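Local coordinates for Non-ribosomal peptide synthetase (Methanobrevibacter ruminantium, PDB 6VTJ), which probably releases the finished peptide from its phosphopantetheine-bearing carrier domain by reductive cleavage of the thioester in an NAD(P)-dependent reductase domain, at residues 363-368 and 470-475; 384-389 and 456-461; 138-143 and 172-177; 255-260 and 298-303. All blocks are in the same frame, centred on the assembly; numbering follows the deposited sequence.

Contact 1. Residues 363-368 and 470-475; sequences MSQIDY and PEADEE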
loop_
_atom_site.group_PDB
_atom_site.type_symbol
_atom_site.label_atom_id
_atom_site.label_comp_id
_atom_site.label_asym_id
_atom_site.label_seq_id
_atom_site.Cartn_x
_atom_site.Cartn_y
_atom_site.Cartn_z
ATOM N N MET A 363 -1.166 10.996 -8.378
ATOM C CA MET A 363 -0.947 11.619 -7.075
ATOM C C MET A 363 -2.323 11.718 -6.426
ATOM O O MET A 363 -3.056 12.697 -6.598
ATOM C CB MET A 363 -0.251 12.953 -7.203
ATOM C CG MET A 363 1.050 12.850 -8.001
ATOM S SD MET A 363 2.421 12.145 -7.072
ATOM C CE MET A 363 2.763 13.472 -5.911
ATOM N N SER A 364 -2.682 10.672 -5.694
ATOM C CA SER A 364 -4.002 10.577 -5.076
ATOM C C SER A 364 -3.944 11.278 -3.725
ATOM O O SER A 364 -3.560 10.685 -2.716
ATOM C CB SER A 364 -4.407 9.114 -4.950
ATOM O OG SER A 364 -4.544 8.519 -6.236
ATOM N N GLN A 365 -4.329 12.560 -3.716
ATOM C CA GLN A 365 -4.275 13.378 -2.508
ATOM C C GLN A 365 -5.199 12.804 -1.434
ATOM O O GLN A 365 -6.394 12.591 -1.679
ATOM C CB GLN A 365 -4.670 14.817 -2.843
ATOM C CG GLN A 365 -3.854 15.443 -4.010
ATOM C CD GLN A 365 -4.558 15.346 -5.370
ATOM O OE1 GLN A 365 -5.482 14.551 -5.555
ATOM N NE2 GLN A 365 -4.136 16.187 -6.317
ATOM N N ILE A 366 -4.640 12.583 -0.234
ATOM C CA ILE A 366 -5.288 11.753 0.790
ATOM C C ILE A 366 -6.652 12.306 1.205
ATOM O O ILE A 366 -7.566 11.532 1.560
ATOM C CB ILE A 366 -4.344 11.581 2.001
ATOM C CG1 ILE A 366 -4.800 10.443 2.917
ATOM C CG2 ILE A 366 -4.301 12.842 2.810
ATOM C CD1 ILE A 366 -4.749 9.070 2.322
ATOM N N ASP A 367 -6.824 13.633 1.177
ATOM C CA ASP A 367 -8.132 14.176 1.541
ATOM C C ASP A 367 -9.154 13.859 0.459
ATOM O O ASP A 367 -10.307 13.527 0.757
ATOM C CB ASP A 367 -8.062 15.694 1.834
ATOM C CG ASP A 367 -7.183 16.490 0.856
ATOM O OD1 ASP A 367 -6.466 15.911 0.010
ATOM O OD2 ASP A 367 -7.190 17.739 0.959
ATOM N N TYR A 368 -8.722 13.862 -0.802
ATOM C CA TYR A 368 -9.632 13.471 -1.860
ATOM C C TYR A 368 -9.803 11.956 -1.952
ATOM O O TYR A 368 -10.893 11.500 -2.313
ATOM C CB TYR A 368 -9.178 14.098 -3.176
ATOM C CG TYR A 368 -9.634 15.534 -3.234
ATOM C CD1 TYR A 368 -8.966 16.519 -2.517
ATOM C CD2 TYR A 368 -10.757 15.905 -3.973
ATOM C CE1 TYR A 368 -9.390 17.823 -2.548
ATOM C CE2 TYR A 368 -11.191 17.216 -4.006
ATOM C CZ TYR A 368 -10.508 18.166 -3.293
ATOM O OH TYR A 368 -10.938 19.464 -3.322
ATOM N N PRO A 470 -8.626 16.755 -8.210
ATOM C CA PRO A 470 -7.844 17.965 -8.473
ATOM C C PRO A 470 -6.505 17.614 -9.082
ATOM O O PRO A 470 -5.857 16.642 -8.689
ATOM C CB PRO A 470 -7.660 18.587 -7.083
ATOM C CG PRO A 470 -7.752 17.473 -6.147
ATOM C CD PRO A 470 -8.670 16.428 -6.771
ATOM N N GLU A 471 -6.071 18.441 -10.023
ATOM C CA GLU A 471 -4.801 18.206 -10.691
ATOM C C GLU A 471 -3.646 18.359 -9.711
ATOM O O GLU A 471 -3.638 19.253 -8.862
ATOM C CB GLU A 471 -4.631 19.181 -11.847
ATOM C CG GLU A 471 -5.615 18.937 -12.959
ATOM C CD GLU A 471 -4.985 19.029 -14.331
ATOM O OE1 GLU A 471 -4.878 17.971 -15.003
ATOM O OE2 GLU A 471 -4.601 20.161 -14.731
ATOM N N ALA A 472 -2.667 17.471 -9.825
ATOM C CA ALA A 472 -1.423 17.601 -9.068
ATOM C C ALA A 472 -0.495 18.542 -9.831
ATOM O O ALA A 472 0.518 18.140 -10.408
ATOM C CB ALA A 472 -0.775 16.240 -8.837
ATOM N N ASP A 473 -0.884 19.822 -9.861
ATOM C CA ASP A 473 -0.099 20.850 -10.531
ATOM C C ASP A 473 1.121 21.255 -9.693
ATOM O O ASP A 473 1.333 20.783 -8.561
ATOM C CB ASP A 473 -0.963 22.068 -10.851
ATOM C CG ASP A 473 -1.701 22.610 -9.634
ATOM O OD1 ASP A 473 -1.280 22.343 -8.491
ATOM O OD2 ASP A 473 -2.724 23.287 -9.822
ATOM N N GLU A 474 1.917 22.172 -10.261
ATOM C CA GLU A 474 3.161 22.598 -9.618
ATOM C C GLU A 474 2.910 23.151 -8.220
ATOM O O GLU A 474 3.621 22.795 -7.266
ATOM C CB GLU A 474 3.893 23.641 -10.478
ATOM C CG GLU A 474 5.316 23.894 -9.946
ATOM C CD GLU A 474 6.224 24.708 -10.874
ATOM O OE1 GLU A 474 6.128 25.959 -10.887
ATOM O OE2 GLU A 474 7.063 24.085 -11.563
ATOM N N GLU A 475 1.878 23.986 -8.071
ATOM C CA GLU A 475 1.544 24.525 -6.756
ATOM C C GLU A 475 1.291 23.400 -5.760
ATOM O O GLU A 475 1.827 23.410 -4.643
ATOM C CB GLU A 475 0.332 25.463 -6.856
ATOM C CG GLU A 475 0.551 26.684 -7.790
ATOM C CD GLU A 475 -0.181 26.563 -9.145
ATOM O OE1 GLU A 475 -1.035 27.439 -9.436
ATOM O OE2 GLU A 475 0.093 25.596 -9.916
#

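Contact 2. Residues 384-389 and 456-461; sequences RVFHCM and EQTVDI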
loop_
_atom_site.group_PDB
_atom_site.type_symbol
_atom_site.label_atom_id
_atom_site.label_comp_id
_atom_site.label_asym_id
_atom_site.label_seq_id
_atom_site.Cartn_x
_atom_site.Cartn_y
_atom_site.Cartn_z
ATOM N N ARG A 384 -19.666 -2.866 -7.214
ATOM C CA ARG A 384 -18.883 -3.517 -6.171
ATOM C C ARG A 384 -17.406 -3.145 -6.131
ATOM O O ARG A 384 -16.802 -3.229 -5.059
ATOM C CB ARG A 384 -19.014 -5.035 -6.303
ATOM C CG ARG A 384 -20.334 -5.562 -5.725
ATOM C CD ARG A 384 -20.453 -7.107 -5.822
ATOM N NE ARG A 384 -21.787 -7.528 -5.406
ATOM C CZ ARG A 384 -22.814 -7.764 -6.234
ATOM N NH1 ARG A 384 -22.675 -7.649 -7.550
ATOM N NH2 ARG A 384 -23.993 -8.122 -5.736
ATOM N N VAL A 385 -16.797 -2.729 -7.237
ATOM C CA VAL A 385 -15.348 -2.579 -7.294
ATOM C C VAL A 385 -15.013 -1.259 -7.964
ATOM O O VAL A 385 -15.571 -0.926 -9.015
ATOM C CB VAL A 385 -14.675 -3.743 -8.045
ATOM C CG1 VAL A 385 -13.191 -3.460 -8.217
ATOM C CG2 VAL A 385 -14.874 -5.069 -7.302
ATOM N N PHE A 386 -14.113 -0.502 -7.365
ATOM C CA PHE A 386 -13.777 0.805 -7.903
ATOM C C PHE A 386 -12.268 1.000 -7.930
ATOM O O PHE A 386 -11.531 0.379 -7.153
ATOM C CB PHE A 386 -14.429 1.906 -7.094
ATOM C CG PHE A 386 -15.911 1.757 -6.974
ATOM C CD1 PHE A 386 -16.751 2.268 -7.952
ATOM C CD2 PHE A 386 -16.461 1.105 -5.889
ATOM C CE1 PHE A 386 -18.116 2.126 -7.837
ATOM C CE2 PHE A 386 -17.836 0.950 -5.778
ATOM C CZ PHE A 386 -18.657 1.464 -6.748
ATOM N N HIS A 387 -11.826 1.847 -8.863
ATOM C CA HIS A 387 -10.437 2.265 -9.027
ATOM C C HIS A 387 -10.348 3.738 -8.631
ATOM O O HIS A 387 -10.452 4.641 -9.466
ATOM C CB HIS A 387 -9.978 2.012 -10.448
ATOM C CG HIS A 387 -9.845 0.553 -10.764
ATOM N ND1 HIS A 387 -9.509 0.082 -12.014
ATOM C CD2 HIS A 387 -9.994 -0.539 -9.977
ATOM C CE1 HIS A 387 -9.460 -1.238 -11.984
ATOM N NE2 HIS A 387 -9.753 -1.639 -10.760
ATOM N N CYS A 388 -10.148 3.974 -7.336
ATOM C CA CYS A 388 -10.297 5.303 -6.762
ATOM C C CYS A 388 -8.911 5.940 -6.660
ATOM O O CYS A 388 -8.254 5.873 -5.622
ATOM C CB CYS A 388 -10.996 5.200 -5.412
ATOM S SG CYS A 388 -11.371 6.783 -4.633
ATOM N N MET A 389 -8.479 6.572 -7.747
ATOM C CA MET A 389 -7.179 7.210 -7.824
ATOM C C MET A 389 -7.249 8.377 -8.795
ATOM O O MET A 389 -8.052 8.382 -9.736
ATOM C CB MET A 389 -6.082 6.224 -8.257
ATOM C CG MET A 389 -6.410 5.394 -9.493
ATOM S SD MET A 389 -5.365 3.903 -9.581
ATOM C CE MET A 389 -3.797 4.601 -10.109
ATOM N N GLU A 456 -11.476 4.477 -15.953
ATOM C CA GLU A 456 -12.433 5.448 -16.466
ATOM C C GLU A 456 -13.822 5.226 -15.887
ATOM O O GLU A 456 -14.525 6.193 -15.559
ATOM C CB GLU A 456 -12.466 5.397 -18.000
ATOM N N GLN A 457 -14.245 3.963 -15.734
ATOM C CA GLN A 457 -15.564 3.749 -15.155
ATOM C C GLN A 457 -15.654 4.444 -13.803
ATOM O O GLN A 457 -16.621 5.162 -13.517
ATOM C CB GLN A 457 -15.880 2.250 -15.032
ATOM C CG GLN A 457 -17.275 1.954 -14.459
ATOM C CD GLN A 457 -17.703 0.495 -14.629
ATOM O OE1 GLN A 457 -17.976 0.048 -15.735
ATOM N NE2 GLN A 457 -17.758 -0.247 -13.527
ATOM N N THR A 458 -14.638 4.262 -12.957
ATOM C CA THR A 458 -14.717 4.883 -11.640
ATOM C C THR A 458 -14.697 6.403 -11.769
ATOM O O THR A 458 -15.462 7.102 -11.094
ATOM C CB THR A 458 -13.581 4.383 -10.740
ATOM O OG1 THR A 458 -13.711 2.965 -10.538
ATOM C CG2 THR A 458 -13.632 5.081 -9.371
ATOM N N VAL A 459 -13.853 6.931 -12.652
ATOM C CA VAL A 459 -13.868 8.368 -12.893
ATOM C C VAL A 459 -15.289 8.810 -13.189
ATOM O O VAL A 459 -15.822 9.722 -12.542
ATOM C CB VAL A 459 -12.898 8.726 -14.036
ATOM C CG1 VAL A 459 -12.955 10.232 -14.383
ATOM C CG2 VAL A 459 -11.508 8.363 -13.620
ATOM N N ASP A 460 -15.963 8.085 -14.092
ATOM C CA ASP A 460 -17.286 8.514 -14.518
ATOM C C ASP A 460 -18.241 8.486 -13.353
ATOM O O ASP A 460 -19.002 9.449 -13.125
ATOM C CB ASP A 460 -17.807 7.623 -15.643
ATOM C CG ASP A 460 -17.070 7.841 -16.931
ATOM O OD1 ASP A 460 -16.438 8.907 -17.056
ATOM O OD2 ASP A 460 -17.096 6.944 -17.795
ATOM N N ILE A 461 -18.176 7.405 -12.570
ATOM C CA ILE A 461 -19.113 7.253 -11.474
ATOM C C ILE A 461 -18.883 8.367 -10.468
ATOM O O ILE A 461 -19.821 9.067 -10.064
ATOM C CB ILE A 461 -18.974 5.851 -10.854
ATOM C CG1 ILE A 461 -19.508 4.797 -11.831
ATOM C CG2 ILE A 461 -19.704 5.766 -9.527
ATOM C CD1 ILE A 461 -19.445 3.336 -11.308
HETATM O O HOH W 1 -17.477 0.652 -10.743
#

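Contact 3. Residues 138-143 and 172-177; sequences LGIHIL and DVMNDY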
loop_
_atom_site.group_PDB
_atom_site.type_symbol
_atom_site.label_atom_id
_atom_site.label_comp_id
_atom_site.label_asym_id
_atom_site.label_seq_id
_atom_site.Cartn_x
_atom_site.Cartn_y
_atom_site.Cartn_z
ATOM N N LEU A 138 -4.518 6.967 5.854
ATOM C CA LEU A 138 -5.817 6.987 5.198
ATOM C C LEU A 138 -6.948 7.069 6.222
ATOM O O LEU A 138 -7.836 7.922 6.103
ATOM C CB LEU A 138 -5.969 5.758 4.300
ATOM C CG LEU A 138 -7.327 5.645 3.592
ATOM C CD1 LEU A 138 -7.712 6.948 2.806
ATOM C CD2 LEU A 138 -7.341 4.434 2.682
ATOM N N GLY A 139 -6.891 6.233 7.266
ATOM C CA GLY A 139 -8.008 6.120 8.198
ATOM C C GLY A 139 -8.364 7.419 8.899
ATOM O O GLY A 139 -9.550 7.730 9.081
ATOM N N ILE A 140 -7.349 8.192 9.307
ATOM C CA ILE A 140 -7.590 9.465 9.981
ATOM C C ILE A 140 -8.305 10.432 9.056
ATOM O O ILE A 140 -9.152 11.227 9.491
ATOM C CB ILE A 140 -6.259 10.052 10.508
ATOM C CG1 ILE A 140 -6.523 11.159 11.511
ATOM C CG2 ILE A 140 -5.362 10.588 9.387
ATOM C CD1 ILE A 140 -7.289 10.698 12.700
ATOM N N HIS A 141 -8.005 10.371 7.768
ATOM C CA HIS A 141 -8.644 11.295 6.848
ATOM C C HIS A 141 -10.030 10.839 6.450
ATOM O O HIS A 141 -10.891 11.680 6.173
ATOM C CB HIS A 141 -7.744 11.488 5.641
ATOM C CG HIS A 141 -6.573 12.366 5.935
ATOM N ND1 HIS A 141 -5.330 11.865 6.255
ATOM C CD2 HIS A 141 -6.473 13.715 6.022
ATOM C CE1 HIS A 141 -4.501 12.872 6.485
ATOM N NE2 HIS A 141 -5.175 14.004 6.365
ATOM N N ILE A 142 -10.275 9.522 6.431
ATOM C CA ILE A 142 -11.654 9.043 6.340
ATOM C C ILE A 142 -12.466 9.552 7.531
ATOM O O ILE A 142 -13.607 9.988 7.378
ATOM C CB ILE A 142 -11.708 7.508 6.245
ATOM C CG1 ILE A 142 -11.084 7.017 4.923
ATOM C CG2 ILE A 142 -13.160 7.019 6.430
ATOM C CD1 ILE A 142 -11.001 5.493 4.773
ATOM N N LEU A 143 -11.887 9.513 8.735
ATOM C CA LEU A 143 -12.610 10.004 9.905
ATOM C C LEU A 143 -12.861 11.506 9.790
ATOM O O LEU A 143 -13.965 11.997 10.077
ATOM C CB LEU A 143 -11.824 9.678 11.174
ATOM C CG LEU A 143 -12.177 10.440 12.453
ATOM C CD1 LEU A 143 -13.603 10.114 12.848
ATOM C CD2 LEU A 143 -11.222 10.076 13.578
ATOM N N ASP A 172 -5.105 12.132 20.294
ATOM C CA ASP A 172 -3.769 12.640 20.001
ATOM C C ASP A 172 -3.478 12.607 18.508
ATOM O O ASP A 172 -2.896 13.551 17.965
ATOM C CB ASP A 172 -2.714 11.830 20.754
ATOM C CG ASP A 172 -1.326 12.375 20.537
ATOM O OD1 ASP A 172 -1.109 13.569 20.836
ATOM O OD2 ASP A 172 -0.464 11.638 20.021
ATOM N N VAL A 173 -3.864 11.525 17.832
ATOM C CA VAL A 173 -3.667 11.451 16.384
ATOM C C VAL A 173 -4.498 12.516 15.674
ATOM O O VAL A 173 -4.029 13.177 14.729
ATOM C CB VAL A 173 -4.011 10.037 15.884
ATOM C CG1 VAL A 173 -3.871 9.954 14.357
ATOM C CG2 VAL A 173 -3.160 9.007 16.598
ATOM N N MET A 174 -5.747 12.703 16.120
ATOM C CA MET A 174 -6.611 13.721 15.529
ATOM C C MET A 174 -5.964 15.094 15.607
ATOM O O MET A 174 -5.947 15.845 14.622
ATOM C CB MET A 174 -7.969 13.735 16.231
ATOM C CG MET A 174 -8.916 12.625 15.808
ATOM S SD MET A 174 -10.325 12.559 16.930
ATOM C CE MET A 174 -11.161 14.051 16.369
ATOM N N ASN A 175 -5.421 15.440 16.781
ATOM C CA ASN A 175 -4.755 16.736 16.914
ATOM C C ASN A 175 -3.447 16.786 16.131
ATOM O O ASN A 175 -3.046 17.856 15.662
ATOM C CB ASN A 175 -4.506 17.044 18.387
ATOM C CG ASN A 175 -5.774 17.426 19.119
ATOM O OD1 ASN A 175 -6.670 18.068 18.557
ATOM N ND2 ASN A 175 -5.857 17.035 20.381
ATOM N N ASP A 176 -2.769 15.647 15.992
ATOM C CA ASP A 176 -1.584 15.571 15.141
ATOM C C ASP A 176 -1.879 16.001 13.709
ATOM O O ASP A 176 -1.068 16.696 13.082
ATOM C CB ASP A 176 -1.045 14.143 15.147
ATOM C CG ASP A 176 0.267 14.031 15.842
ATOM O OD1 ASP A 176 0.837 15.099 16.148
ATOM O OD2 ASP A 176 0.726 12.887 16.088
ATOM N N TYR A 177 -3.019 15.569 13.160
ATOM C CA TYR A 177 -3.289 15.757 11.736
ATOM C C TYR A 177 -4.173 16.956 11.409
ATOM O O TYR A 177 -4.171 17.409 10.260
ATOM C CB TYR A 177 -3.956 14.500 11.157
ATOM C CG TYR A 177 -2.987 13.396 10.782
ATOM C CD1 TYR A 177 -2.238 13.474 9.616
ATOM C CD2 TYR A 177 -2.831 12.268 11.590
ATOM C CE1 TYR A 177 -1.348 12.463 9.260
ATOM C CE2 TYR A 177 -1.951 11.253 11.242
ATOM C CZ TYR A 177 -1.212 11.360 10.070
ATOM O OH TYR A 177 -0.332 10.364 9.703
#

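Contact 4. Residues 255-260 and 298-303; sequences QISTIS and LAERAV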
loop_
_atom_site.group_PDB
_atom_site.type_symbol
_atom_site.label_atom_id
_atom_site.label_comp_id
_atom_site.label_asym_id
_atom_site.label_seq_id
_atom_site.Cartn_x
_atom_site.Cartn_y
_atom_site.Cartn_z
ATOM N N GLN A 255 -14.080 -2.704 1.770
ATOM C CA GLN A 255 -12.672 -3.027 1.893
ATOM C C GLN A 255 -11.867 -1.998 1.106
ATOM O O GLN A 255 -12.163 -1.750 -0.065
ATOM C CB GLN A 255 -12.415 -4.446 1.364
ATOM C CG GLN A 255 -10.937 -4.771 1.032
ATOM C CD GLN A 255 -10.066 -4.914 2.270
ATOM O OE1 GLN A 255 -10.455 -4.508 3.372
ATOM N NE2 GLN A 255 -8.888 -5.516 2.098
ATOM N N ILE A 256 -10.873 -1.382 1.741
ATOM C CA ILE A 256 -9.923 -0.564 1.002
ATOM C C ILE A 256 -8.840 -1.488 0.484
ATOM O O ILE A 256 -8.225 -2.224 1.257
ATOM C CB ILE A 256 -9.324 0.549 1.871
ATOM C CG1 ILE A 256 -10.437 1.333 2.585
ATOM C CG2 ILE A 256 -8.382 1.411 1.028
ATOM C CD1 ILE A 256 -11.554 1.887 1.633
ATOM N N SER A 257 -8.622 -1.466 -0.828
ATOM C CA SER A 257 -7.685 -2.387 -1.453
ATOM C C SER A 257 -6.618 -1.597 -2.204
ATOM O O SER A 257 -6.447 -0.396 -1.967
ATOM C CB SER A 257 -8.426 -3.342 -2.396
ATOM O OG SER A 257 -7.616 -4.463 -2.762
ATOM N N THR A 258 -5.880 -2.254 -3.085
ATOM C CA THR A 258 -4.828 -1.597 -3.839
ATOM C C THR A 258 -5.014 -1.899 -5.317
ATOM O O THR A 258 -5.415 -3.005 -5.694
ATOM C CB THR A 258 -3.404 -2.040 -3.371
ATOM O OG1 THR A 258 -2.423 -1.508 -4.264
ATOM C CG2 THR A 258 -3.257 -3.570 -3.359
ATOM N N ILE A 259 -4.743 -0.895 -6.149
ATOM C CA ILE A 259 -4.718 -1.099 -7.588
ATOM C C ILE A 259 -3.651 -2.107 -7.988
ATOM O O ILE A 259 -3.720 -2.684 -9.079
ATOM C CB ILE A 259 -4.497 0.253 -8.305
ATOM C CG1 ILE A 259 -4.976 0.189 -9.761
ATOM C CG2 ILE A 259 -3.011 0.685 -8.214
ATOM C CD1 ILE A 259 -6.453 -0.149 -9.895
ATOM N N SER A 260 -2.653 -2.336 -7.132
ATOM C CA SER A 260 -1.557 -3.235 -7.472
ATOM C C SER A 260 -1.977 -4.697 -7.569
ATOM O O SER A 260 -1.138 -5.517 -7.953
ATOM C CB SER A 260 -0.430 -3.124 -6.443
ATOM O OG SER A 260 0.105 -1.810 -6.446
ATOM N N LEU A 298 -5.959 -11.805 -1.687
ATOM C CA LEU A 298 -6.715 -12.803 -0.926
ATOM C C LEU A 298 -7.844 -12.142 -0.148
ATOM O O LEU A 298 -8.944 -12.698 -0.023
ATOM C CB LEU A 298 -5.773 -13.566 0.018
ATOM C CG LEU A 298 -4.723 -14.472 -0.653
ATOM C CD1 LEU A 298 -3.745 -15.065 0.371
ATOM C CD2 LEU A 298 -5.405 -15.586 -1.462
ATOM N N ALA A 299 -7.601 -10.936 0.361
ATOM C CA ALA A 299 -8.673 -10.202 1.015
ATOM C C ALA A 299 -9.807 -9.866 0.042
ATOM O O ALA A 299 -10.989 -10.030 0.375
ATOM C CB ALA A 299 -8.096 -8.947 1.652
ATOM N N GLU A 300 -9.468 -9.402 -1.166
ATOM C CA GLU A 300 -10.489 -9.096 -2.164
ATOM C C GLU A 300 -11.327 -10.325 -2.461
ATOM O O GLU A 300 -12.556 -10.246 -2.562
ATOM C CB GLU A 300 -9.845 -8.572 -3.454
ATOM C CG GLU A 300 -9.438 -7.085 -3.415
ATOM C CD GLU A 300 -9.176 -6.478 -4.793
ATOM O OE1 GLU A 300 -9.642 -7.042 -5.803
ATOM O OE2 GLU A 300 -8.520 -5.412 -4.867
ATOM N N ARG A 301 -10.668 -11.468 -2.644
ATOM C CA ARG A 301 -11.399 -12.700 -2.934
ATOM C C ARG A 301 -12.319 -13.092 -1.782
ATOM O O ARG A 301 -13.439 -13.554 -2.011
ATOM C CB ARG A 301 -10.426 -13.831 -3.238
ATOM C CG ARG A 301 -11.087 -15.085 -3.785
ATOM C CD ARG A 301 -10.026 -16.115 -4.142
ATOM N NE ARG A 301 -9.487 -16.757 -2.952
ATOM C CZ ARG A 301 -8.583 -17.731 -2.966
ATOM N NH1 ARG A 301 -8.086 -18.179 -4.116
ATOM N NH2 ARG A 301 -8.171 -18.254 -1.818
ATOM N N ALA A 302 -11.874 -12.914 -0.534
ATOM C CA ALA A 302 -12.768 -13.186 0.592
ATOM C C ALA A 302 -13.988 -12.265 0.573
ATOM O O ALA A 302 -15.129 -12.699 0.846
ATOM C CB ALA A 302 -12.010 -13.047 1.908
ATOM N N VAL A 303 -13.768 -10.985 0.257
ATOM C CA VAL A 303 -14.864 -10.024 0.264
ATOM C C VAL A 303 -15.892 -10.398 -0.800
ATOM O O VAL A 303 -17.102 -10.467 -0.534
ATOM C CB VAL A 303 -14.321 -8.599 0.061
ATOM C CG1 VAL A 303 -15.466 -7.636 -0.199
ATOM C CG2 VAL A 303 -13.487 -8.150 1.264
#

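Contact 1. Residues 363-368 and 470-475
The carbonyl oxygen of P470 is gripped by two side-chain amides, that of Q365 and that of N390. Q365 NE2 donates to P470 O at 3.0 Å with an N-H...O angle of 160°. The oxygen lies near the plane of the Q365 amide, whereas NE2 stands above the plane of the proline carbonyl. This amide is delivered by a bend at the second torsion (chi2 96°), which turns it along the proline ring; the glutamine and the ring run alongside each other, pointing opposite ways, with Q365 OE1 3.7 Å from P470 CG. The proline also covers one face of the Y368 ring. Its CG sits 3.8 Å from the centroid of the Y368 ring and almost on the ring normal, a CH-pi contact, while P470 CD comes within 3.5 Å of Y368 CD2. The contact illustrates how a Rossmann-type sheet receives a C-terminal element: Q365 ends strand 360-365 and is the N-cap residue of helix 366-376, and across from it an extended segment leads into helix 474-485. A472 forms the centre of an inverse gamma turn there, and its methyl carbon CB meets M363 CB at 3.7 Å. D473 caps the new helix through OD1 and the backbone N of Y476. The M363 side chain, bent at its second and third torsions, continues onto L477 and L480.

Contact 2. Residues 384-389 and 456-461
T458, on helix 456-464, docks against H387 and F386 of strand 385-388, which pairs in parallel with strand 313-322 in the Rossmann-type sheet of the reductase. Helix and strand cross almost perpendicularly, at 86°, with their axes 7.0 Å apart. Two kinds of polar link join them. In the direct one, H387 N donates to T458 OG1 at 2.8 Å in a practically straight bond of 176°. The hydroxyl is gripped a second time, by E279 OE2, so one side-chain oxygen serves both a strand amide and a carboxylate. The T458 torsion (chi1 -63°) places OG1 beside its own backbone N and directs it at the strand. The indirect link is a water, which donates to V385 O and accepts from Q457 NE2 at 2.9 Å; N113 binds both of these groups as well and closes the bridge from another part of the chain. The H387 imidazole is held separately, ND1 by E454 O and NE2 by R317 NH1. A van der Waals contact follows, T458 CG2 lying against the carbonyl of H387. Apolar contacts complete the seam. L376 of helix 366-376 packs on both F386 and I461. I461 itself meets the phenyl ring of F386 at its rim, with CD1 in the ring plane, 3.9 Å from F386 CE1.

Contact 3. Residues 138-143 and 172-177
Helix 137-149 is the first helix of the Rossmann fold, entered through a TGxxGxxG sequence whose last glycine is G139, and its next residue, I140, packs on Y177, V173 and M174 of helix 166-177. The two helices cross nearly at right angles (signed angle -85°), their axes 10.7 Å apart. I140 fills the crossing with both of its branches. CG1 stands anti to the backbone N (chi1 -165°), which leaves CG2 in the crowded position between the backbone N and the carbonyl carbon, over a face of the Y177 ring, offset toward its rim and 3.9 Å from the centroid. The CG1 branch carries CD1 to V173 CG1 at 3.9 Å and to M174 CG at 4.0 Å. With an alanine here, the Y177 face would probably lose its CH-pi partner and a gap would open beside V173 and M174. H141 approaches Y177 from the same side of the ring as I140: its edge is turned toward the tyrosine face, offset, with centroids 5.5 Å apart and planes at 73°. Outside partners hold the polar ends, F137 O at H141 ND1, R324 NH1 at H141 NE2 and K332 N at Y177 OH. L143 CD2 adds a contact with M174 CG at 4.1 Å. With helix 137-149 on strands 129-132 and 154-158 and helix 166-177 crossing it, this is the beta-alpha-beta start of a Rossmann fold, which probably binds a dinucleotide as in relatives.

Contact 4. Residues 255-260 and 298-303
E300 reaches out from its helix to meet S257 on the strand, carboxylate against hydroxyl. Its chain, extended beyond CG, brings OE2 to the S257 hydroxyl, which is directed at it by a first torsion of -165°, OG lying opposite the backbone N. S257 OG donates to E300 OE2; the modelled separation of 2.5 Å is very short, and its exact value is doubtful. The other carboxylate oxygen, OE1, forms a salt bridge with R317 NH2; the two oxygens are thus engaged by different groups, and the arginine probably favours the ionised form. A leucine in place of E300 would probably leave the R317 charge without its mate and the S257 hydroxyl without its acceptor in a buried setting. Q255 lies alongside the helix in a different way: its CB touches V303 CG2 at 3.9 Å, and a bend at chi2 lays the amide NE2 against A299 CB at 3.5 Å, while OE1 bonds to N216 ND2. Parallel neighbouring strands 252-258 and 313-322, joined through helix 291-308, form a beta-alpha-beta crossover. The helix, which opens with the Y292-x-x-x-K296 sequence of short-chain dehydrogenases, lies on the parallel sheet, with helix 229-246 beside it contributing V238 to Q255, A299 and V303.

Contacts 2, 3 and 4 are buried, whereas contact 1 is only partly so. Three of them reach the same sheet: contacts 1, 2 and 4 bring strands 360-365, 385-388 and 252-258 against other elements, while contact 3 joins two helices. The chemistry follows the place: an amide and a proline ring where a C-terminal segment closes over the strand end, a helix hydroxyl accepting from a strand amide in contact 2, a serine hydroxyl on a glutamate carboxylate in contact 4, and apolar and aromatic groups in contact 3. R317, an outside charge, links contacts 2 and 4, binding H387 and E300. Contact 1 touches contact 3 through I366 on H141, and contact 2 through S364 on M389.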